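Local coordinates for protein butyryl-CoA dehydrogenase (Marinomonas mediterranea, PDB 6CXT) that belongs to the acyl-CoA dehydrogenase family of flavoproteins and binds flavin-adenine dinucleotide together with the ligand FK4 in neighbouring pockets, at residues S238-R243 with K314-S319; I323-V328 with G364-Q369. One frame throughout, in Å; residues are numbered along the deposited sequence. Where two conformers were deposited one is given.

In the fold
Two buried contacts in the helical C-terminal part of this acyl-CoA dehydrogenase fold illustrate how one long helix can serve two neighbours. Helix 313-338 takes part in both: in interaction 1 its early turns meet helix 231-245, and in interaction 2 a later turn meets the start of helix 366-377. The centres lie about 11 Å apart, and Gln369 of interaction 2 packs on Ala317 and Arg243 of interaction 1. Their chemistry differs. Interaction 1 is the larger, a valine packed on an arginine's CB and an aspartate oxygen, while the polar end of Arg243 turns to FK4; interaction 2 is a hydroxyl-carboxylate bond beside a water, and its Glu325 reaches a third subunit by a salt bridge.

Interaction 1 (S238-R243 with K314-S319); sequences SMDWER and KAVAMS. With FK4 (S-[2-({N-[(2R)-2-hydroxy-4-{[(R)-hydroxy(oxo)-lambda~5~-phosphanyl]oxy}-3,3-dimethylbutanoyl]-beta-alanyl}amino)ethyl] 1H-pyrrole-2-carbothioate), chain C.
With chi1 at 167°, Val316 points CG1 at Arg243 CB, 3.5 Å away, and brings its other methyl, CG2, to 3.7 Å from Asp240 OD1. The valine thus packs against helix 231-245 between an aliphatic stem and a carboxylate oxygen. No direct hydrogen bond joins the two segments; in one of the two conformers modelled for Ser319, a water that donates to Arg243 O is also hydrogen-bonded to Ser319 OG. Arg243 touches Val316 through its base alone. From CG to NE its chain runs extended, carrying the guanidinium away to FK4, where NH2 donates to both O26 (2.8 Å) and O27 (3.1 Å). One guanidinium face lies against Met239 CB, 3.6 Å above the plane, and NE is held by Ser363 O, so the group's rotation is restrained. The other oxygen of Asp240, OD2, bonds to Asn312 and forms a salt bridge with Lys306. This is helix-helix packing in the C-terminal helical domain of the acyl-CoA dehydrogenase fold, with one residue, Arg243, packing at its base and lining the FK4 pocket at its tip. Around it, helix 81-101 packs on the Trp241 side of helix 231-245, helix 279-306 lies along Ala315 and Ser319, and helix 366-377 meets Arg243 and Ala317.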
ATOM      1  N   SER B 238      23.740   3.242  22.115  1.00 21.99           N
ATOM      2  CA  SER B 238      23.215   4.622  22.090  1.00 25.18           C
ATOM      3  C   SER B 238      22.018   4.681  21.083  1.00 23.20           C
ATOM      4  O   SER B 238      21.044   5.336  21.351  1.00 22.29           O
ATOM      5  CB  SER B 238      24.353   5.566  21.760  1.00 27.03           C
ATOM      6  OG  SER B 238      24.256   6.266  20.565  1.00 35.48           O
ATOM      7  N   MET B 239      22.143   3.992  19.959  1.00 21.08           N
ATOM      8  CA  MET B 239      21.012   3.854  18.989  1.00 21.61           C
ATOM      9  C   MET B 239      19.849   3.086  19.617  1.00 23.46           C
ATOM     10  O   MET B 239      18.698   3.373  19.333  1.00 20.66           O
ATOM     11  CB  MET B 239      21.458   3.196  17.714  1.00 21.21           C
ATOM     12  CG  MET B 239      22.272   4.074  16.804  1.00 20.71           C
ATOM     13  SD  MET B 239      21.454   5.690  16.480  1.00 24.51           S
ATOM     14  CE  MET B 239      22.335   6.800  17.619  1.00 21.51           C
ATOM     15  N   ASP B 240      20.132   2.148  20.513  1.00 21.34           N
ATOM     16  CA  ASP B 240      19.021   1.510  21.218  1.00 22.25           C
ATOM     17  C   ASP B 240      18.237   2.513  22.042  1.00 23.30           C
ATOM     18  O   ASP B 240      16.998   2.486  22.066  1.00 22.17           O
ATOM     19  CB  ASP B 240      19.474   0.302  22.022  1.00 25.05           C
ATOM     20  CG  ASP B 240      18.327  -0.611  22.367  1.00 27.32           C
ATOM     21  OD1 ASP B 240      17.723  -1.198  21.423  1.00 30.15           O
ATOM     22  OD2 ASP B 240      18.016  -0.731  23.568  1.00 29.11           O
ATOM     23  N   TRP B 241      18.937   3.445  22.686  1.00 19.42           N
ATOM     24  CA  TRP B 241      18.286   4.516  23.396  1.00 21.04           C
ATOM     25  C   TRP B 241      17.562   5.493  22.445  1.00 19.58           C
ATOM     26  O   TRP B 241      16.425   5.891  22.713  1.00 23.67           O
ATOM     27  CB  TRP B 241      19.310   5.344  24.236  1.00 22.37           C
ATOM     28  CG  TRP B 241      19.614   4.676  25.553  1.00 24.33           C
ATOM     29  CD1 TRP B 241      20.774   3.987  25.903  1.00 25.44           C
ATOM     30  CD2 TRP B 241      18.763   4.636  26.686  1.00 25.09           C
ATOM     31  NE1 TRP B 241      20.663   3.508  27.187  1.00 25.51           N
ATOM     32  CE2 TRP B 241      19.452   3.898  27.703  1.00 28.14           C
ATOM     33  CE3 TRP B 241      17.478   5.134  26.954  1.00 24.36           C
ATOM     34  CZ2 TRP B 241      18.875   3.618  28.925  1.00 26.67           C
ATOM     35  CZ3 TRP B 241      16.928   4.898  28.176  1.00 26.44           C
ATOM     36  CH2 TRP B 241      17.640   4.150  29.172  1.00 27.86           C
ATOM     37  N   GLU B 242      18.245   5.905  21.404  1.00 19.01           N
ATOM     38  CA  GLU B 242      17.706   6.946  20.503  1.00 20.61           C
ATOM     39  C   GLU B 242      16.497   6.406  19.696  1.00 20.35           C
ATOM     40  O   GLU B 242      15.446   7.036  19.630  1.00 19.91           O
ATOM     41  CB  GLU B 242      18.786   7.424  19.553  1.00 22.65           C
ATOM     42  CG  GLU B 242      18.318   8.613  18.736  1.00 25.86           C
ATOM     43  CD  GLU B 242      19.411   9.136  17.837  1.00 28.35           C
ATOM     44  OE1 GLU B 242      20.187   9.984  18.299  1.00 31.90           O
ATOM     45  OE2 GLU B 242      19.510   8.732  16.664  1.00 28.67           O
ATOM     46  N   ARG B 243      16.655   5.221  19.115  1.00 19.04           N
ATOM     47  CA  ARG B 243      15.610   4.620  18.263  1.00 19.10           C
ATOM     48  C   ARG B 243      14.361   4.371  19.098  1.00 20.76           C
ATOM     49  O   ARG B 243      13.252   4.439  18.583  1.00 21.02           O
ATOM     50  CB  ARG B 243      16.130   3.318  17.651  1.00 17.58           C
ATOM     51  CG  ARG B 243      17.135   3.545  16.508  1.00 15.91           C
ATOM     52  CD  ARG B 243      17.722   2.178  16.136  1.00 17.91           C
ATOM     53  NE  ARG B 243      18.858   2.369  15.245  1.00 19.74           N
ATOM     54  CZ  ARG B 243      19.816   1.451  15.028  1.00 20.67           C
ATOM     55  NH1 ARG B 243      19.794   0.296  15.679  1.00 19.80           N
ATOM     56  NH2 ARG B 243      20.812   1.710  14.178  1.00 19.71           N
ATOM     57  N   LYS B 314      14.931  -6.040  18.549  1.00 19.54           N
ATOM     58  CA  LYS B 314      13.819  -6.257  17.579  1.00 19.35           C
ATOM     59  C   LYS B 314      12.651  -5.313  17.860  1.00 19.00           C
ATOM     60  O   LYS B 314      12.191  -4.639  16.941  1.00 18.99           O
ATOM     61  CB  LYS B 314      13.333  -7.708  17.637  1.00 19.26           C
ATOM     62  CG  LYS B 314      12.315  -8.085  16.524  1.00 22.44           C
ATOM     63  CD  LYS B 314      11.985  -9.581  16.621  1.00 23.87           C
ATOM     64  CE  LYS B 314      11.088  -9.810  17.841  1.00 25.19           C
ATOM     65  NZ  LYS B 314      10.769 -11.232  17.854  1.00 28.29           N
ATOM     66  N   ALA B 315      12.203  -5.239  19.120  1.00 17.52           N
ATOM     67  CA  ALA B 315      11.076  -4.392  19.474  1.00 17.70           C
ATOM     68  C   ALA B 315      11.375  -2.928  19.195  1.00 18.86           C
ATOM     69  O   ALA B 315      10.466  -2.162  18.789  1.00 17.75           O
ATOM     70  CB  ALA B 315      10.693  -4.551  20.937  1.00 19.23           C
ATOM     71  N   VAL B 316      12.619  -2.510  19.478  1.00 16.83           N
ATOM     72  CA  VAL B 316      13.004  -1.106  19.239  1.00 16.65           C
ATOM     73  C   VAL B 316      13.058  -0.789  17.748  1.00 16.66           C
ATOM     74  O   VAL B 316      12.568   0.269  17.287  1.00 15.24           O
ATOM     75  CB  VAL B 316      14.342  -0.751  19.984  1.00 17.29           C
ATOM     76  CG1 VAL B 316      14.907   0.590  19.473  1.00 18.65           C
ATOM     77  CG2 VAL B 316      14.074  -0.647  21.479  1.00 17.86           C
ATOM     78  N   ALA B 317      13.644  -1.684  16.973  1.00 15.37           N
ATOM     79  CA  ALA B 317      13.691  -1.445  15.553  1.00 15.21           C
ATOM     80  C   ALA B 317      12.232  -1.445  14.960  1.00 15.69           C
ATOM     81  O   ALA B 317      11.943  -0.635  14.071  1.00 14.92           O
ATOM     82  CB  ALA B 317      14.528  -2.516  14.860  1.00 15.02           C
ATOM     83  N   MET B 318      11.366  -2.367  15.411  1.00 13.98           N
ATOM     84  CA  MET B 318       9.982  -2.358  14.918  1.00 15.18           C
ATOM     85  C   MET B 318       9.288  -1.035  15.272  1.00 15.44           C
ATOM     86  O   MET B 318       8.548  -0.484  14.445  1.00 16.34           O
ATOM     87  CB  MET B 318       9.197  -3.548  15.493  1.00 15.29           C
ATOM     88  CG  MET B 318       9.673  -4.880  14.912  1.00 16.31           C
ATOM     89  SD  MET B 318       8.495  -6.141  15.480  1.00 19.39           S
ATOM     90  CE  MET B 318       9.074  -7.472  14.415  1.00 16.63           C
ATOM     91  N   SER B 319       9.498  -0.530  16.475  1.00 15.34           N
ATOM     92  CA  SER B 319       8.868   0.693  16.913  0.74 15.29           C
ATOM     93  C   SER B 319       9.340   1.878  16.123  1.00 15.95           C
ATOM     94  O   SER B 319       8.513   2.718  15.655  1.00 14.56           O
ATOM     95  CB  SER B 319       9.151   0.885  18.392  0.74 15.43           C
ATOM     96  OG  SER B 319       8.619   2.091  18.878  0.74 13.72           O
TER
HETATM   97  O01 FK4 C 100      23.654  -3.635  15.952  1.00 24.35           O
HETATM   98  P02 FK4 C 100      24.991  -3.489  15.152  1.00 27.76           P
HETATM   99  O03 FK4 C 100      24.937  -2.638  13.835  1.00 25.44           O
HETATM  100  C04 FK4 C 100      23.793  -2.702  13.033  1.00 24.44           C
HETATM  101  C05 FK4 C 100      24.016  -2.404  11.581  1.00 26.00           C
HETATM  102  C06 FK4 C 100      22.638  -2.475  10.871  1.00 25.44           C
HETATM  103  C07 FK4 C 100      24.996  -3.471  11.023  1.00 25.66           C
HETATM  104  C08 FK4 C 100      24.688  -1.021  11.373  1.00 24.19           C
HETATM  105  O09 FK4 C 100      25.205  -0.854  10.075  1.00 25.71           O
HETATM  106  C10 FK4 C 100      23.781   0.164  11.760  1.00 24.13           C
HETATM  107  N11 FK4 C 100      23.512   1.071  10.654  1.00 22.76           N
HETATM  108  C12 FK4 C 100      22.663   2.183  10.895  1.00 23.12           C
HETATM  109  C13 FK4 C 100      23.460   3.436  11.321  1.00 22.02           C
HETATM  110  C14 FK4 C 100      22.670   4.367  12.138  1.00 21.27           C
HETATM  111  N15 FK4 C 100      23.157   5.672  12.004  1.00 21.89           N
HETATM  112  C16 FK4 C 100      22.565   6.744  12.806  1.00 19.96           C
HETATM  113  C17 FK4 C 100      23.577   7.871  13.084  1.00 20.14           C
HETATM  114  S18 FK4 C 100      23.076   8.920  14.419  1.00 25.99           S
HETATM  115  C19 FK4 C 100      21.535   9.613  13.818  1.00 27.39           C
HETATM  116  C20 FK4 C 100      21.195  10.656  14.808  1.00 28.49           C
HETATM  117  C21 FK4 C 100      20.254  11.655  14.704  1.00 34.29           C
HETATM  118  C22 FK4 C 100      20.307  12.351  15.930  1.00 29.40           C
HETATM  119  C23 FK4 C 100      21.297  11.754  16.749  1.00 33.58           C
HETATM  120  N24 FK4 C 100      21.843  10.713  16.087  1.00 26.49           N
HETATM  121  O25 FK4 C 100      21.275   9.547  12.596  1.00 23.75           O
HETATM  122  O26 FK4 C 100      21.739   4.045  12.872  1.00 21.54           O
HETATM  123  O27 FK4 C 100      23.238   0.342  12.903  1.00 24.87           O
HETATM  124  O28 FK4 C 100      25.995  -2.859  16.061  1.00 28.79           O
HETATM  125  O   HOH W   1      10.594   3.982  19.316  1.00 18.85           O

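Interaction 2 (I323-V328 with G364-Q369). With FAD (flavin-adenine dinucleotide), chain D.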
ATOM      1  N   ILE B 323       6.756   3.872  13.831  1.00 14.29           N
ATOM      2  CA  ILE B 323       6.476   5.275  14.171  1.00 15.23           C
ATOM      3  C   ILE B 323       6.836   6.183  12.991  1.00 14.73           C
ATOM      4  O   ILE B 323       6.034   7.072  12.595  1.00 14.26           O
ATOM      5  CB  ILE B 323       7.258   5.726  15.451  1.00 14.89           C
ATOM      6  CG1 ILE B 323       6.660   5.018  16.678  1.00 14.79           C
ATOM      7  CG2 ILE B 323       7.186   7.268  15.637  1.00 15.79           C
ATOM      8  CD1 ILE B 323       7.554   5.107  17.917  1.00 16.05           C
ATOM      9  N   SER B 324       8.040   5.984  12.439  1.00 12.63           N
ATOM     10  CA  SER B 324       8.536   6.911  11.450  1.00 13.43           C
ATOM     11  C   SER B 324       7.687   6.727  10.148  1.00 14.28           C
ATOM     12  O   SER B 324       7.302   7.723   9.507  1.00 13.73           O
ATOM     13  CB  SER B 324      10.042   6.673  11.175  1.00 12.36           C
ATOM     14  OG  SER B 324      10.248   5.323  10.723  1.00 13.72           O
ATOM     15  N   GLU B 325       7.368   5.475   9.812  1.00 14.12           N
ATOM     16  CA  GLU B 325       6.508   5.234   8.622  1.00 15.26           C
ATOM     17  C   GLU B 325       5.078   5.786   8.816  1.00 15.10           C
ATOM     18  O   GLU B 325       4.502   6.395   7.880  1.00 14.00           O
ATOM     19  CB  GLU B 325       6.508   3.756   8.153  1.00 16.09           C
ATOM     20  CG  GLU B 325       7.929   3.311   7.706  1.00 16.30           C
ATOM     21  CD  GLU B 325       8.418   3.959   6.415  1.00 19.26           C
ATOM     22  OE1 GLU B 325       7.631   4.634   5.680  1.00 18.71           O
ATOM     23  OE2 GLU B 325       9.641   3.798   6.057  1.00 16.24           O
ATOM     24  N   ALA B 326       4.534   5.580  10.010  1.00 13.10           N
ATOM     25  CA  ALA B 326       3.194   6.134  10.293  1.00 14.50           C
ATOM     26  C   ALA B 326       3.222   7.667  10.216  1.00 15.01           C
ATOM     27  O   ALA B 326       2.276   8.284   9.751  1.00 12.81           O
ATOM     28  CB  ALA B 326       2.667   5.640  11.646  1.00 13.80           C
ATOM     29  N   PHE B 327       4.343   8.275  10.626  1.00 13.50           N
ATOM     30  CA  PHE B 327       4.467   9.703  10.685  1.00 14.15           C
ATOM     31  C   PHE B 327       4.506  10.272   9.268  1.00 14.68           C
ATOM     32  O   PHE B 327       3.874  11.286   8.990  1.00 14.46           O
ATOM     33  CB  PHE B 327       5.676  10.122  11.579  1.00 14.34           C
ATOM     34  CG  PHE B 327       5.813  11.602  11.831  1.00 16.50           C
ATOM     35  CD1 PHE B 327       4.695  12.468  11.877  1.00 17.46           C
ATOM     36  CD2 PHE B 327       7.086  12.129  12.141  1.00 16.42           C
ATOM     37  CE1 PHE B 327       4.840  13.845  12.181  1.00 17.27           C
ATOM     38  CE2 PHE B 327       7.228  13.486  12.415  1.00 17.51           C
ATOM     39  CZ  PHE B 327       6.109  14.347  12.432  1.00 17.26           C
ATOM     40  N   VAL B 328       5.177   9.596   8.346  1.00 13.25           N
ATOM     41  CA  VAL B 328       5.155  10.036   6.937  1.00 13.96           C
ATOM     42  C   VAL B 328       3.693   9.955   6.396  1.00 14.17           C
ATOM     43  O   VAL B 328       3.199  10.891   5.751  1.00 13.60           O
ATOM     44  CB  VAL B 328       6.103   9.116   6.071  1.00 14.17           C
ATOM     45  CG1 VAL B 328       5.863   9.313   4.563  1.00 14.20           C
ATOM     46  CG2 VAL B 328       7.583   9.457   6.381  1.00 15.22           C
ATOM     47  N   GLY B 364      19.233   5.364  11.542  1.00 16.01           N
ATOM     48  CA  GLY B 364      19.141   4.172  10.660  1.00 16.14           C
ATOM     49  C   GLY B 364      17.901   4.250   9.767  1.00 16.71           C
ATOM     50  O   GLY B 364      16.786   4.400  10.296  1.00 17.11           O
ATOM     51  N   THR B 365      18.067   4.137   8.473  1.00 16.56           N
ATOM     52  CA  THR B 365      16.906   4.214   7.577  1.00 15.53           C
ATOM     53  C   THR B 365      15.923   3.064   7.832  1.00 15.06           C
ATOM     54  O   THR B 365      16.255   2.029   8.495  1.00 13.40           O
ATOM     55  CB  THR B 365      17.273   4.155   6.101  1.00 18.01           C
ATOM     56  OG1 THR B 365      17.711   2.813   5.775  1.00 18.63           O
ATOM     57  CG2 THR B 365      18.366   5.215   5.730  1.00 19.03           C
ATOM     58  N   SER B 366      14.708   3.197   7.257  1.00 13.27           N
ATOM     59  CA  SER B 366      13.744   2.095   7.374  1.00 13.11           C
ATOM     60  C   SER B 366      14.360   0.775   6.872  1.00 12.77           C
ATOM     61  O   SER B 366      14.047  -0.288   7.382  1.00 13.34           O
ATOM     62  CB  SER B 366      12.491   2.500   6.512  1.00 13.04           C
ATOM     63  OG  SER B 366      11.956   3.675   7.194  1.00 12.72           O
ATOM     64  N   ASP B 367      15.149   0.838   5.801  1.00 13.55           N
ATOM     65  CA  ASP B 367      15.767  -0.399   5.261  1.00 15.23           C
ATOM     66  C   ASP B 367      16.672  -1.040   6.291  1.00 15.41           C
ATOM     67  O   ASP B 367      16.688  -2.262   6.389  1.00 14.96           O
ATOM     68  CB  ASP B 367      16.530  -0.103   3.980  1.00 16.01           C
ATOM     69  CG  ASP B 367      15.629   0.536   2.914  1.00 18.68           C
ATOM     70  OD1 ASP B 367      14.461   0.044   2.751  1.00 17.28           O
ATOM     71  OD2 ASP B 367      16.062   1.513   2.265  1.00 19.11           O
ATOM     72  N   ILE B 368      17.408  -0.209   7.068  1.00 15.93           N
ATOM     73  CA  ILE B 368      18.303  -0.741   8.104  1.00 16.10           C
ATOM     74  C   ILE B 368      17.521  -1.316   9.266  1.00 15.13           C
ATOM     75  O   ILE B 368      17.848  -2.371   9.833  1.00 14.69           O
ATOM     76  CB  ILE B 368      19.266   0.384   8.571  1.00 17.15           C
ATOM     77  CG1 ILE B 368      20.301   0.683   7.499  1.00 20.30           C
ATOM     78  CG2 ILE B 368      19.902   0.113   9.946  1.00 19.55           C
ATOM     79  CD1 ILE B 368      20.855  -0.446   6.671  1.00 24.86           C
ATOM     80  N   GLN B 369      16.425  -0.644   9.641  1.00 14.90           N
ATOM     81  CA  GLN B 369      15.561  -1.237  10.679  1.00 13.82           C
ATOM     82  C   GLN B 369      15.092  -2.634  10.245  1.00 14.04           C
ATOM     83  O   GLN B 369      15.028  -3.539  11.081  1.00 14.33           O
ATOM     84  CB  GLN B 369      14.325  -0.335  11.010  1.00 14.32           C
ATOM     85  CG  GLN B 369      14.675   1.107  11.401  1.00 15.82           C
ATOM     86  CD  GLN B 369      15.707   1.192  12.572  1.00 17.63           C
ATOM     87  OE1 GLN B 369      15.619   0.480  13.583  1.00 19.69           O
ATOM     88  NE2 GLN B 369      16.663   2.071  12.422  1.00 19.00           N
TER
HETATM   89  PA  FAD D 401      23.066   5.619   2.529  1.00 20.46           P
HETATM   90  O1A FAD D 401      23.547   4.776   3.695  1.00 22.42           O
HETATM   91  O2A FAD D 401      23.938   6.070   1.370  1.00 21.99           O
HETATM   92  O5B FAD D 401      21.708   4.924   1.961  1.00 21.52           O
HETATM   93  C5B FAD D 401      21.087   5.337   0.722  1.00 20.34           C
HETATM   94  C4B FAD D 401      19.976   4.298   0.465  1.00 20.31           C
HETATM   95  O4B FAD D 401      20.554   2.970   0.391  1.00 21.79           O
HETATM   96  C3B FAD D 401      18.961   4.288   1.602  1.00 21.48           C
HETATM   97  O3B FAD D 401      17.717   3.976   0.962  1.00 21.94           O
HETATM   98  C2B FAD D 401      19.394   3.058   2.431  1.00 21.26           C
HETATM   99  O2B FAD D 401      18.339   2.503   3.256  1.00 21.53           O
HETATM  100  C1B FAD D 401      19.934   2.103   1.325  1.00 21.91           C
HETATM  101  N9A FAD D 401      20.845   1.121   1.949  1.00 22.91           N
HETATM  102  C8A FAD D 401      22.095   1.345   2.436  1.00 25.45           C
HETATM  103  N7A FAD D 401      22.576   0.200   3.037  1.00 25.52           N
HETATM  104  C5A FAD D 401      21.610  -0.757   2.948  1.00 24.61           C
HETATM  105  C6A FAD D 401      21.434  -2.179   3.346  1.00 26.22           C
HETATM  106  N6A FAD D 401      22.411  -2.867   4.036  1.00 23.55           N
HETATM  107  N1A FAD D 401      20.243  -2.775   3.034  1.00 26.22           N
HETATM  108  C2A FAD D 401      19.222  -2.131   2.374  1.00 24.88           C
HETATM  109  N3A FAD D 401      19.343  -0.846   1.970  1.00 20.63           N
HETATM  110  C4A FAD D 401      20.470  -0.127   2.226  1.00 22.65           C
HETATM  111  N1  FAD D 401      24.319  11.100  11.598  1.00 22.50           N
HETATM  112  C2  FAD D 401      25.083  11.295  12.733  1.00 23.13           C
HETATM  113  O2  FAD D 401      26.163  10.645  12.792  1.00 25.50           O
HETATM  114  N3  FAD D 401      24.734  12.140  13.746  1.00 23.03           N
HETATM  115  C4  FAD D 401      23.622  12.898  13.664  1.00 23.31           C
HETATM  116  O4  FAD D 401      23.331  13.661  14.585  1.00 24.02           O
HETATM  117  C4X FAD D 401      22.743  12.756  12.452  1.00 23.41           C
HETATM  118  N5  FAD D 401      21.624  13.491  12.265  1.00 23.01           N
HETATM  119  C5X FAD D 401      20.865  13.411  11.136  1.00 21.15           C
HETATM  120  C6  FAD D 401      19.713  14.237  11.039  1.00 20.91           C
HETATM  121  C7  FAD D 401      18.927  14.183   9.869  1.00 21.95           C
HETATM  122  C7M FAD D 401      17.728  15.091   9.758  1.00 20.66           C
HETATM  123  C8  FAD D 401      19.289  13.276   8.767  1.00 22.01           C
HETATM  124  C8M FAD D 401      18.448  13.203   7.536  1.00 19.36           C
HETATM  125  C9  FAD D 401      20.412  12.428   8.871  1.00 20.05           C
HETATM  126  C9A FAD D 401      21.207  12.476  10.039  1.00 21.96           C
HETATM  127  N10 FAD D 401      22.378  11.667  10.192  1.00 20.75           N
HETATM  128  C10 FAD D 401      23.158  11.802  11.392  1.00 24.46           C
HETATM  129  C1' FAD D 401      22.812  10.749   9.149  1.00 20.19           C
HETATM  130  C2' FAD D 401      21.873   9.519   9.136  1.00 21.25           C
HETATM  131  O2' FAD D 401      22.046   8.647  10.266  1.00 22.41           O
HETATM  132  C3' FAD D 401      22.027   8.818   7.796  1.00 21.65           C
HETATM  133  O3' FAD D 401      21.510   9.726   6.801  1.00 21.00           O
HETATM  134  C4' FAD D 401      21.465   7.393   7.652  1.00 21.48           C
HETATM  135  O4' FAD D 401      22.227   6.462   8.486  1.00 23.58           O
HETATM  136  C5' FAD D 401      21.540   6.911   6.196  1.00 23.40           C
HETATM  137  O5' FAD D 401      22.879   7.120   5.728  1.00 21.91           O
HETATM  138  P   FAD D 401      23.102   7.846   4.350  1.00 22.98           P
HETATM  139  O1P FAD D 401      24.599   7.897   4.034  1.00 22.41           O
HETATM  140  O2P FAD D 401      22.397   9.187   4.272  1.00 21.90           O
HETATM  141  O3P FAD D 401      22.433   6.939   3.208  1.00 20.24           O
HETATM  142  O   HOH W   2      12.549   4.247   9.841  1.00 15.83           O
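A single short bond carries nearly the whole direct contact: Ser366 OG donates to Glu325 OE2 at 2.6 Å. The hydroxyl approaches the anti side of the carboxylate, 24° out of its plane. Glu325 gets there by bending at chi2 (-69°), which swings its carboxylate across to the first turn of helix 366-377. Beside this bond, a water donates to Ser324 OG at 2.7 Å and to Ser366 OG at 2.8 Å, so the Ser366 hydroxyl gives one bond and takes another. Ser324 OG is further tied to Lys320 O in its own helix. The facing helix start also holds flavin-adenine dinucleotide. Thr365, the N-cap residue, donates from OG1 to FAD O2B at 2.6 Å and accepts a weak capping bond from Ile368 N; the adenosine ribose hydroxyl O2B in turn donates to Asp367 OD2 at 2.7 Å. Ile368 CD1 lies 3.8 Å from the adenine atom C6A. Glu325 OE1 forms a salt bridge with Arg336 of the third subunit, whose backbone O bonds the same cofactor. The carboxylate is therefore held between a hydroxyl of its own chain and an arginine of another, which would be expected to stabilise its negative charge.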